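Local coordinates for protein signal recognition particle receptor FtsY (Sulfolobus acidocaldarius, PDB 5L3S) that is the receptor for the signal recognition particle and belongs to the SRP54-type GTPase family, pairing a helical bundle with a P-loop domain that binds nucleotide, at residues Q86-L90 and I91-R95; A119-V122 and N123-K126; I176-A179 and K180-I184. All blocks are in the same frame, centred on the assembly; numbering follows the deposited sequence.

Interaction 1: Q86-L90 and I91-R95; sequences QKTDL and IEKIR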
ATOM      1  N   GLN B  86     -16.840 -12.268  12.434  1.00 50.49           N
ATOM      2  CA  GLN B  86     -17.868 -11.853  11.485  1.00 54.02           C
ATOM      3  C   GLN B  86     -19.058 -11.199  12.182  1.00 50.60           C
ATOM      4  O   GLN B  86     -19.482 -11.631  13.256  1.00 45.04           O
ATOM      5  CB  GLN B  86     -18.369 -13.057  10.686  1.00 60.30           C
ATOM      6  CG  GLN B  86     -17.474 -13.473   9.541  1.00 61.69           C
ATOM      7  CD  GLN B  86     -18.076 -14.599   8.730  1.00 62.76           C
ATOM      8  OE1 GLN B  86     -18.522 -15.607   9.280  1.00 65.94           O
ATOM      9  NE2 GLN B  86     -18.107 -14.428   7.411  1.00 67.73           N
ATOM     10  N   LYS B  87     -19.597 -10.166  11.548  1.00 44.36           N
ATOM     11  CA  LYS B  87     -20.781  -9.472  12.038  1.00 52.55           C
ATOM     12  C   LYS B  87     -21.898  -9.642  11.021  1.00 54.30           C
ATOM     13  O   LYS B  87     -21.711 -10.284   9.984  1.00 53.54           O
ATOM     14  CB  LYS B  87     -20.491  -7.980  12.210  1.00 55.31           C
ATOM     15  CG  LYS B  87     -19.325  -7.662  13.132  1.00 59.53           C
ATOM     16  CD  LYS B  87     -19.600  -8.112  14.557  1.00 65.22           C
ATOM     17  CE  LYS B  87     -18.767  -7.312  15.549  1.00 68.21           C
ATOM     18  NZ  LYS B  87     -17.343  -7.190  15.121  1.00 70.30           N
ATOM     19  N   THR B  88     -23.048  -9.045  11.307  1.00 57.84           N
ATOM     20  CA  THR B  88     -24.171  -9.055  10.375  1.00 57.50           C
ATOM     21  C   THR B  88     -23.774  -8.430   9.040  1.00 46.01           C
ATOM     22  O   THR B  88     -23.017  -7.457   8.997  1.00 41.19           O
ATOM     23  CB  THR B  88     -25.382  -8.293  10.952  1.00 55.80           C
ATOM     24  OG1 THR B  88     -25.701  -8.821  12.245  1.00 53.81           O
ATOM     25  CG2 THR B  88     -26.594  -8.438  10.043  1.00 58.90           C
ATOM     26  N   ASP B  89     -24.280  -9.005   7.952  1.00 42.61           N
ATOM     27  CA  ASP B  89     -24.044  -8.474   6.613  1.00 43.24           C
ATOM     28  C   ASP B  89     -24.489  -7.015   6.531  1.00 41.38           C
ATOM     29  O   ASP B  89     -25.542  -6.657   7.061  1.00 41.10           O
ATOM     30  CB  ASP B  89     -24.799  -9.319   5.588  1.00 51.23           C
ATOM     31  CG  ASP B  89     -24.686  -8.768   4.184  1.00 56.90           C
ATOM     32  OD1 ASP B  89     -23.590  -8.862   3.593  1.00 65.30           O
ATOM     33  OD2 ASP B  89     -25.695  -8.250   3.667  1.00 58.62           O
ATOM     34  N   LEU B  90     -23.698  -6.181   5.855  1.00 34.50           N
ATOM     35  CA  LEU B  90     -23.930  -4.738   5.859  1.00 38.29           C
ATOM     36  C   LEU B  90     -25.256  -4.346   5.225  1.00 36.05           C
ATOM     37  O   LEU B  90     -25.933  -3.434   5.695  1.00 36.27           O
ATOM     38  CB  LEU B  90     -22.787  -3.996   5.159  1.00 32.65           C
ATOM     39  CG  LEU B  90     -22.956  -2.479   5.061  1.00 36.07           C
ATOM     40  CD1 LEU B  90     -23.080  -1.861   6.449  1.00 36.68           C
ATOM     41  CD2 LEU B  90     -21.804  -1.860   4.306  1.00 30.05           C
ATOM     42  N   ILE B  91     -25.619  -5.022   4.146  1.00 33.85           N
ATOM     43  CA  ILE B  91     -26.873  -4.711   3.478  1.00 40.46           C
ATOM     44  C   ILE B  91     -28.048  -5.061   4.388  1.00 41.28           C
ATOM     45  O   ILE B  91     -29.010  -4.300   4.486  1.00 40.17           O
ATOM     46  CB  ILE B  91     -26.971  -5.417   2.116  1.00 47.60           C
ATOM     47  CG1 ILE B  91     -25.937  -4.819   1.156  1.00 50.06           C
ATOM     48  CG2 ILE B  91     -28.373  -5.277   1.530  1.00 43.11           C
ATOM     49  CD1 ILE B  91     -25.489  -5.778   0.086  1.00 58.75           C
ATOM     50  N   GLU B  92     -27.948  -6.191   5.085  1.00 33.19           N
ATOM     51  CA  GLU B  92     -28.996  -6.580   6.026  1.00 34.50           C
ATOM     52  C   GLU B  92     -29.063  -5.570   7.169  1.00 37.33           C
ATOM     53  O   GLU B  92     -30.156  -5.214   7.615  1.00 38.67           O
ATOM     54  CB  GLU B  92     -28.780  -8.010   6.554  1.00 37.57           C
ATOM     55  CG  GLU B  92     -29.756  -8.418   7.655  1.00 56.72           C
ATOM     56  CD  GLU B  92     -29.406  -9.754   8.288  1.00 68.61           C
ATOM     57  OE1 GLU B  92     -28.656 -10.535   7.661  1.00 73.89           O
ATOM     58  OE2 GLU B  92     -29.875 -10.021   9.418  1.00 68.20           O
ATOM     59  N   LYS B  93     -27.900  -5.091   7.610  1.00 35.05           N
ATOM     60  CA  LYS B  93     -27.805  -4.037   8.626  1.00 42.92           C
ATOM     61  C   LYS B  93     -28.571  -2.789   8.200  1.00 43.35           C
ATOM     62  O   LYS B  93     -29.366  -2.248   8.964  1.00 47.00           O
ATOM     63  CB  LYS B  93     -26.351  -3.621   8.857  1.00 41.88           C
ATOM     64  CG  LYS B  93     -25.563  -4.411   9.895  1.00 54.69           C
ATOM     65  CD  LYS B  93     -24.181  -3.764  10.084  1.00 57.38           C
ATOM     66  CE  LYS B  93     -23.213  -4.636  10.881  1.00 59.67           C
ATOM     67  NZ  LYS B  93     -23.515  -4.621  12.339  1.00 61.70           N
ATOM     68  N   ILE B  94     -28.304  -2.326   6.984  1.00 38.50           N
ATOM     69  CA  ILE B  94     -28.978  -1.141   6.451  1.00 35.62           C
ATOM     70  C   ILE B  94     -30.487  -1.376   6.325  1.00 44.69           C
ATOM     71  O   ILE B  94     -31.282  -0.578   6.821  1.00 43.73           O
ATOM     72  CB  ILE B  94     -28.406  -0.720   5.090  1.00 36.11           C
ATOM     73  CG1 ILE B  94     -26.914  -0.391   5.223  1.00 31.67           C
ATOM     74  CG2 ILE B  94     -29.183   0.481   4.542  1.00 42.33           C
ATOM     75  CD1 ILE B  94     -26.228  -0.120   3.907  1.00 35.73           C
ATOM     76  N   ARG B  95     -30.878  -2.469   5.672  1.00 32.62           N
ATOM     77  CA  ARG B  95     -32.310  -2.797   5.538  1.00 35.74           C
ATOM     78  C   ARG B  95     -33.037  -2.925   6.876  1.00 43.19           C
ATOM     79  O   ARG B  95     -34.218  -2.584   6.988  1.00 45.98           O
ATOM     80  CB  ARG B  95     -32.505  -4.080   4.723  1.00 40.62           C
ATOM     81  CG  ARG B  95     -32.292  -3.933   3.215  1.00 40.26           C
ATOM     82  CD  ARG B  95     -32.043  -5.300   2.591  1.00 52.81           C
ATOM     83  NE  ARG B  95     -31.974  -5.277   1.131  1.00 58.49           N
ATOM     84  CZ  ARG B  95     -31.726  -6.351   0.385  1.00 58.43           C
ATOM     85  NH1 ARG B  95     -31.518  -7.528   0.963  1.00 54.92           N
ATOM     86  NH2 ARG B  95     -31.687  -6.253  -0.939  1.00 54.81           N
TER
HETATM   87  O   HOH W   1     -25.786 -11.357   8.410  1.00 53.92           O
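Asp89 caps the first turn of helix 90-96 from the N-cap position. Its CG stands anti to its own backbone N (chi1 176°), which carries the carboxylate over the opening turn, where OD2 accepts from Ile91 N at 3.3 Å and from Glu92 N at 3.4 Å. Both bonds are long and weak, and the first is strongly bent, with an N-H...O angle of 124°. One oxygen thus serves two backbone amides. The regular helical bonds are straighter. Lys93 N reaches Asp89 O at 2.9 Å, and Ile94 N reaches Leu90 O at the same length. A water adds a polar bridge outside the turn, accepting from Asp89 N and donating to Glu92 OE1.

The remaining contacts are van der Waals. Thr88 lays its methyl CG2 against the end of the Glu92 chain, 3.6 Å from CD, the two side chains crossing at about a right angle. The aliphatic part of Lys93 follows the backbone of the loop, bringing CE to 3.4 Å from Thr88 O. On the buried side, the apolar pair Leu90 CG and Ile94 CD1 meets at 4.2 Å.

The capped turn joins the loop after helix 66-85 to helix 90-96. Leu90 touches Tyr272 of strand 270-274 and Phe216 of strand 216-222, while Ile91 and Ile94 pack on Met124 and Leu125 of helix 114-127.

Interaction 2: A119-V122 and N123-K126; sequences AKVV and NMLK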
ATOM      1  N   ALA B 119     -17.304   4.193  -4.785  1.00 21.42           N
ATOM      2  CA  ALA B 119     -17.997   3.930  -6.043  1.00 22.29           C
ATOM      3  C   ALA B 119     -18.478   2.476  -6.162  1.00 23.59           C
ATOM      4  O   ALA B 119     -19.583   2.214  -6.641  1.00 20.73           O
ATOM      5  CB  ALA B 119     -17.094   4.301  -7.218  1.00 18.96           C
ATOM      6  N   LYS B 120     -17.645   1.527  -5.745  1.00 20.73           N
ATOM      7  CA  LYS B 120     -18.039   0.125  -5.769  1.00 19.25           C
ATOM      8  C   LYS B 120     -19.189  -0.134  -4.799  1.00 21.99           C
ATOM      9  O   LYS B 120     -20.086  -0.930  -5.085  1.00 25.12           O
ATOM     10  CB  LYS B 120     -16.856  -0.779  -5.372  1.00 20.68           C
ATOM     11  CG  LYS B 120     -15.631  -0.664  -6.276  1.00 23.01           C
ATOM     12  CD  LYS B 120     -14.519  -1.571  -5.757  1.00 24.45           C
ATOM     13  CE  LYS B 120     -13.236  -1.410  -6.570  1.00 21.76           C
ATOM     14  NZ  LYS B 120     -12.203  -2.409  -6.125  1.00 22.00           N
ATOM     15  N   VAL B 121     -19.136   0.519  -3.640  1.00 22.04           N
ATOM     16  CA  VAL B 121     -20.180   0.359  -2.638  1.00 23.96           C
ATOM     17  C   VAL B 121     -21.494   0.931  -3.159  1.00 23.57           C
ATOM     18  O   VAL B 121     -22.552   0.317  -3.011  1.00 24.45           O
ATOM     19  CB  VAL B 121     -19.777   0.984  -1.279  1.00 24.59           C
ATOM     20  CG1 VAL B 121     -20.962   0.961  -0.300  1.00 24.11           C
ATOM     21  CG2 VAL B 121     -18.597   0.211  -0.668  1.00 20.96           C
ATOM     22  N   VAL B 122     -21.441   2.100  -3.785  1.00 23.67           N
ATOM     23  CA  VAL B 122     -22.628   2.613  -4.476  1.00 26.61           C
ATOM     24  C   VAL B 122     -23.193   1.597  -5.467  1.00 25.76           C
ATOM     25  O   VAL B 122     -24.400   1.348  -5.500  1.00 29.65           O
ATOM     26  CB  VAL B 122     -22.320   3.915  -5.257  1.00 28.95           C
ATOM     27  CG1 VAL B 122     -23.530   4.310  -6.129  1.00 31.70           C
ATOM     28  CG2 VAL B 122     -21.965   5.024  -4.296  1.00 27.14           C
ATOM     29  N   ASN B 123     -22.317   1.025  -6.294  1.00 24.48           N
ATOM     30  CA  ASN B 123     -22.761   0.017  -7.256  1.00 27.06           C
ATOM     31  C   ASN B 123     -23.439  -1.178  -6.583  1.00 27.47           C
ATOM     32  O   ASN B 123     -24.467  -1.663  -7.053  1.00 31.49           O
ATOM     33  CB  ASN B 123     -21.611  -0.472  -8.127  1.00 26.67           C
ATOM     34  CG  ASN B 123     -22.075  -1.406  -9.210  1.00 30.92           C
ATOM     35  OD1 ASN B 123     -22.747  -0.993 -10.145  1.00 36.30           O
ATOM     36  ND2 ASN B 123     -21.723  -2.681  -9.088  1.00 33.24           N
ATOM     37  N   MET B 124     -22.882  -1.629  -5.469  1.00 26.76           N
ATOM     38  CA  MET B 124     -23.446  -2.779  -4.775  1.00 28.43           C
ATOM     39  C   MET B 124     -24.806  -2.388  -4.195  1.00 28.11           C
ATOM     40  O   MET B 124     -25.765  -3.143  -4.300  1.00 29.50           O
ATOM     41  CB  MET B 124     -22.501  -3.278  -3.678  1.00 24.51           C
ATOM     42  CG  MET B 124     -23.079  -4.429  -2.842  1.00 26.72           C
ATOM     43  SD  MET B 124     -21.943  -4.857  -1.516  1.00 36.41           S
ATOM     44  CE  MET B 124     -21.698  -3.270  -0.725  1.00 35.93           C
ATOM     45  N   LEU B 125     -24.894  -1.187  -3.623  1.00 34.83           N
ATOM     46  CA  LEU B 125     -26.153  -0.707  -3.033  1.00 34.39           C
ATOM     47  C   LEU B 125     -27.263  -0.551  -4.080  1.00 33.30           C
ATOM     48  O   LEU B 125     -28.430  -0.913  -3.832  1.00 36.26           O
ATOM     49  CB  LEU B 125     -25.930   0.605  -2.259  1.00 34.61           C
ATOM     50  CG  LEU B 125     -25.039   0.509  -1.009  1.00 36.84           C
ATOM     51  CD1 LEU B 125     -24.654   1.889  -0.452  1.00 37.28           C
ATOM     52  CD2 LEU B 125     -25.702  -0.323   0.078  1.00 32.10           C
ATOM     53  N   LYS B 126     -26.903  -0.023  -5.248  1.00 32.37           N
ATOM     54  CA  LYS B 126     -27.850   0.091  -6.352  1.00 37.59           C
ATOM     55  C   LYS B 126     -28.421  -1.259  -6.757  1.00 36.87           C
ATOM     56  O   LYS B 126     -29.625  -1.374  -7.007  1.00 36.12           O
ATOM     57  CB  LYS B 126     -27.224   0.756  -7.579  1.00 42.29           C
ATOM     58  CG  LYS B 126     -27.002   2.240  -7.460  1.00 46.10           C
ATOM     59  CD  LYS B 126     -27.153   2.908  -8.819  1.00 54.70           C
ATOM     60  CE  LYS B 126     -26.103   2.425  -9.810  1.00 53.33           C
ATOM     61  NZ  LYS B 126     -26.432   2.855 -11.202  1.00 51.91           N
TER
HETATM   62  O   HOH W   2     -19.781  -3.289  -6.286  1.00 21.02           O
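Four successive i to i+4 bonds run through 119-126, all within helix 114-127: Asn123 N to Ala119 O, Met124 N to Lys120 O, Leu125 N to Val121 O at 2.8 Å, and Lys126 N to Val122 O. The Leu125 bond is nearly straight (N-H...O angle 163°). Lys120 O has a second donor, a water at 2.7 Å that also accepts weakly from Asn123 ND2, so backbone and solvent together grip the carbonyl.

Among the side chains, Val121 and Leu125 lie side by side and point the same way, with Val121 CG1 3.8 Å from Leu125 CD1. That same methyl is 4.3 Å from Met124 CE, which the bend at chi3 (54°) folds back along the helix. Lys120 instead extends away from this patch; its NZ donates to Gly276 O and Asp281 O and makes a weak hydrogen bond to the bound phosphoaminophosphonic acid-guanylate ester.

This is probably the helix that follows strand 102-107 and the Walker A loop of the P-loop fold, bringing Lys120 to the nucleotide pocket. Val121 and Val122 touch Leu188 of strand 186-191, Val122 also meets Ile134 of strand 132-137, and Ala119, Val122 and Asn123 touch Leu155 of helix 144-155.

Interaction 3: I176-A179 and K180-I184; sequences ISFA and KSRNI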
ATOM      1  N   ILE B 176     -26.102  14.982   4.521  1.00 24.18           N
ATOM      2  CA  ILE B 176     -27.066  14.323   5.406  1.00 28.51           C
ATOM      3  C   ILE B 176     -28.412  15.045   5.450  1.00 32.98           C
ATOM      4  O   ILE B 176     -29.478  14.413   5.417  1.00 34.32           O
ATOM      5  CB  ILE B 176     -26.469  14.159   6.818  1.00 30.24           C
ATOM      6  CG1 ILE B 176     -25.242  13.236   6.745  1.00 30.83           C
ATOM      7  CG2 ILE B 176     -27.535  13.644   7.811  1.00 34.18           C
ATOM      8  CD1 ILE B 176     -24.430  13.193   8.013  1.00 34.50           C
ATOM      9  N   SER B 177     -28.374  16.371   5.497  1.00 31.70           N
ATOM     10  CA  SER B 177     -29.611  17.151   5.503  1.00 33.98           C
ATOM     11  C   SER B 177     -30.415  16.913   4.223  1.00 36.56           C
ATOM     12  O   SER B 177     -31.648  16.768   4.249  1.00 33.49           O
ATOM     13  CB  SER B 177     -29.307  18.646   5.654  1.00 34.50           C
ATOM     14  OG  SER B 177     -30.503  19.406   5.553  1.00 46.88           O
ATOM     15  N   PHE B 178     -29.698  16.874   3.107  1.00 33.50           N
ATOM     16  CA  PHE B 178     -30.295  16.646   1.795  1.00 35.64           C
ATOM     17  C   PHE B 178     -30.904  15.249   1.723  1.00 33.64           C
ATOM     18  O   PHE B 178     -32.013  15.072   1.222  1.00 34.30           O
ATOM     19  CB  PHE B 178     -29.231  16.821   0.695  1.00 34.39           C
ATOM     20  CG  PHE B 178     -29.757  16.614  -0.702  1.00 40.39           C
ATOM     21  CD1 PHE B 178     -30.243  17.680  -1.436  1.00 47.84           C
ATOM     22  CD2 PHE B 178     -29.760  15.354  -1.282  1.00 46.75           C
ATOM     23  CE1 PHE B 178     -30.727  17.497  -2.721  1.00 51.28           C
ATOM     24  CE2 PHE B 178     -30.251  15.164  -2.566  1.00 48.56           C
ATOM     25  CZ  PHE B 178     -30.732  16.243  -3.287  1.00 43.95           C
ATOM     26  N   ALA B 179     -30.172  14.255   2.219  1.00 28.88           N
ATOM     27  CA  ALA B 179     -30.664  12.882   2.184  1.00 31.31           C
ATOM     28  C   ALA B 179     -31.905  12.713   3.040  1.00 30.55           C
ATOM     29  O   ALA B 179     -32.850  12.032   2.632  1.00 30.38           O
ATOM     30  CB  ALA B 179     -29.572  11.900   2.603  1.00 27.07           C
ATOM     31  N   LYS B 180     -31.922  13.353   4.209  1.00 30.30           N
ATOM     32  CA  LYS B 180     -33.082  13.290   5.104  1.00 34.26           C
ATOM     33  C   LYS B 180     -34.355  13.776   4.436  1.00 40.61           C
ATOM     34  O   LYS B 180     -35.389  13.106   4.487  1.00 34.48           O
ATOM     35  CB  LYS B 180     -32.853  14.105   6.382  1.00 44.60           C
ATOM     36  CG  LYS B 180     -31.996  13.422   7.427  1.00 57.90           C
ATOM     37  CD  LYS B 180     -31.748  14.330   8.629  1.00 64.36           C
ATOM     38  CE  LYS B 180     -30.724  13.709   9.576  1.00 65.64           C
ATOM     39  NZ  LYS B 180     -30.397  14.602  10.723  1.00 66.44           N
ATOM     40  N   SER B 181     -34.292  14.948   3.818  1.00 34.46           N
ATOM     41  CA  SER B 181     -35.496  15.519   3.235  1.00 44.55           C
ATOM     42  C   SER B 181     -35.969  14.743   2.005  1.00 43.05           C
ATOM     43  O   SER B 181     -37.128  14.833   1.624  1.00 44.39           O
ATOM     44  CB  SER B 181     -35.303  17.006   2.908  1.00 49.84           C
ATOM     45  OG  SER B 181     -34.259  17.201   1.979  1.00 58.07           O
ATOM     46  N   ARG B 182     -35.080  13.971   1.387  1.00 38.22           N
ATOM     47  CA  ARG B 182     -35.479  13.217   0.209  1.00 36.41           C
ATOM     48  C   ARG B 182     -35.656  11.739   0.508  1.00 36.84           C
ATOM     49  O   ARG B 182     -35.861  10.943  -0.412  1.00 36.82           O
ATOM     50  CB  ARG B 182     -34.461  13.386  -0.920  1.00 43.55           C
ATOM     51  CG  ARG B 182     -34.044  14.812  -1.194  1.00 49.82           C
ATOM     52  CD  ARG B 182     -35.195  15.692  -1.625  1.00 61.24           C
ATOM     53  NE  ARG B 182     -34.742  16.721  -2.564  1.00 70.81           N
ATOM     54  CZ  ARG B 182     -34.086  17.826  -2.218  1.00 73.89           C
ATOM     55  NH1 ARG B 182     -33.791  18.061  -0.947  1.00 73.61           N
ATOM     56  NH2 ARG B 182     -33.724  18.697  -3.150  1.00 75.95           N
ATOM     57  N   ASN B 183     -35.562  11.374   1.784  1.00 37.62           N
ATOM     58  CA  ASN B 183     -35.713   9.980   2.201  1.00 32.58           C
ATOM     59  C   ASN B 183     -34.779   9.018   1.452  1.00 32.55           C
ATOM     60  O   ASN B 183     -35.182   7.923   1.062  1.00 34.09           O
ATOM     61  CB  ASN B 183     -37.177   9.537   2.071  1.00 38.48           C
ATOM     62  CG  ASN B 183     -38.068  10.158   3.127  1.00 39.69           C
ATOM     63  OD1 ASN B 183     -37.782  10.069   4.320  1.00 44.78           O
ATOM     64  ND2 ASN B 183     -39.142  10.808   2.692  1.00 37.78           N
ATOM     65  N   ILE B 184     -33.541   9.459   1.242  1.00 35.51           N
ATOM     66  CA  ILE B 184     -32.477   8.638   0.661  1.00 31.21           C
ATOM     67  C   ILE B 184     -32.023   7.578   1.667  1.00 36.11           C
ATOM     68  O   ILE B 184     -31.882   7.866   2.854  1.00 33.18           O
ATOM     69  CB  ILE B 184     -31.279   9.531   0.260  1.00 31.24           C
ATOM     70  CG1 ILE B 184     -31.707  10.596  -0.755  1.00 34.99           C
ATOM     71  CG2 ILE B 184     -30.093   8.702  -0.258  1.00 25.99           C
ATOM     72  CD1 ILE B 184     -32.461  10.057  -1.939  1.00 38.02           C
TER
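Phe178 and Arg182 meet where helix 168-181 ends. A chi1 of -48° sets the arginine CG over one face of the ring, 4.2 Å from its centroid and 16° off the normal, a CH-pi contact. Bends at chi2 and chi3 then turn the guanidinium back so that Phe178 CE1 sits over one of its faces, offset toward the rim: Arg182 NH2 is 3.3 Å from Phe178 CE1, and the two planes are 41° apart, so they are inclined rather than stacked flat.

Ser181 OG helps set the rotation of the guanidinium, lying in its plane at the NH1 edge. It accepts from Arg182 NH1 at 3.1 Å and itself donates to Phe178 O at 3.2 Å from above the carbonyl plane. One hydroxyl thus ties the arginine to the last turn.

Lys180, extended beyond CG, crosses Ile176 at a slant, its CE 3.6 Å from Ile176 CG2.

The helix ends in a Schellman motif with Asn183, at positive phi, as the C-prime residue. Ile184 N bonds to Ala179 O at 3.0 Å and Asn183 N to Lys180 O at 3.2 Å. This reversal brings Ile184 CB to 3.7 Å from Ala179 CB, closing the turn with an apolar contact.

Phe178, Ala179 and Ile184 all touch Ile133 of strand 132-137; Phe178 also reaches Gln158 and Ile160 of strand 158-160, and Ala179 packs on Pro101. The chain then enters strand 186-191.

The three contacts follow in series along the chain, interaction 1 at the start of helix 90-96, interaction 2 within helix 114-127 and interaction 3 at the end of helix 168-181. Interactions 1 and 2 have centres 15 Å apart and touch: Ile94 CD1 lies 3.9 Å from Leu125 CD2, and Ile91 CD1 lies 4.0 Å from Met124 SD. Interaction 3 stands apart, its nearest atoms about 8 Å from interaction 1 and about 9 Å from interaction 2. Interactions 2 and 3 meet strand 132-137 through alternate residues, Thr132 and Ile134 against Ile133, consistent with helices 114-127 and 168-181 lying on opposite faces of the GTPase-domain sheet. Of the three, interaction 2 holds a nucleotide-pocket residue, Lys120.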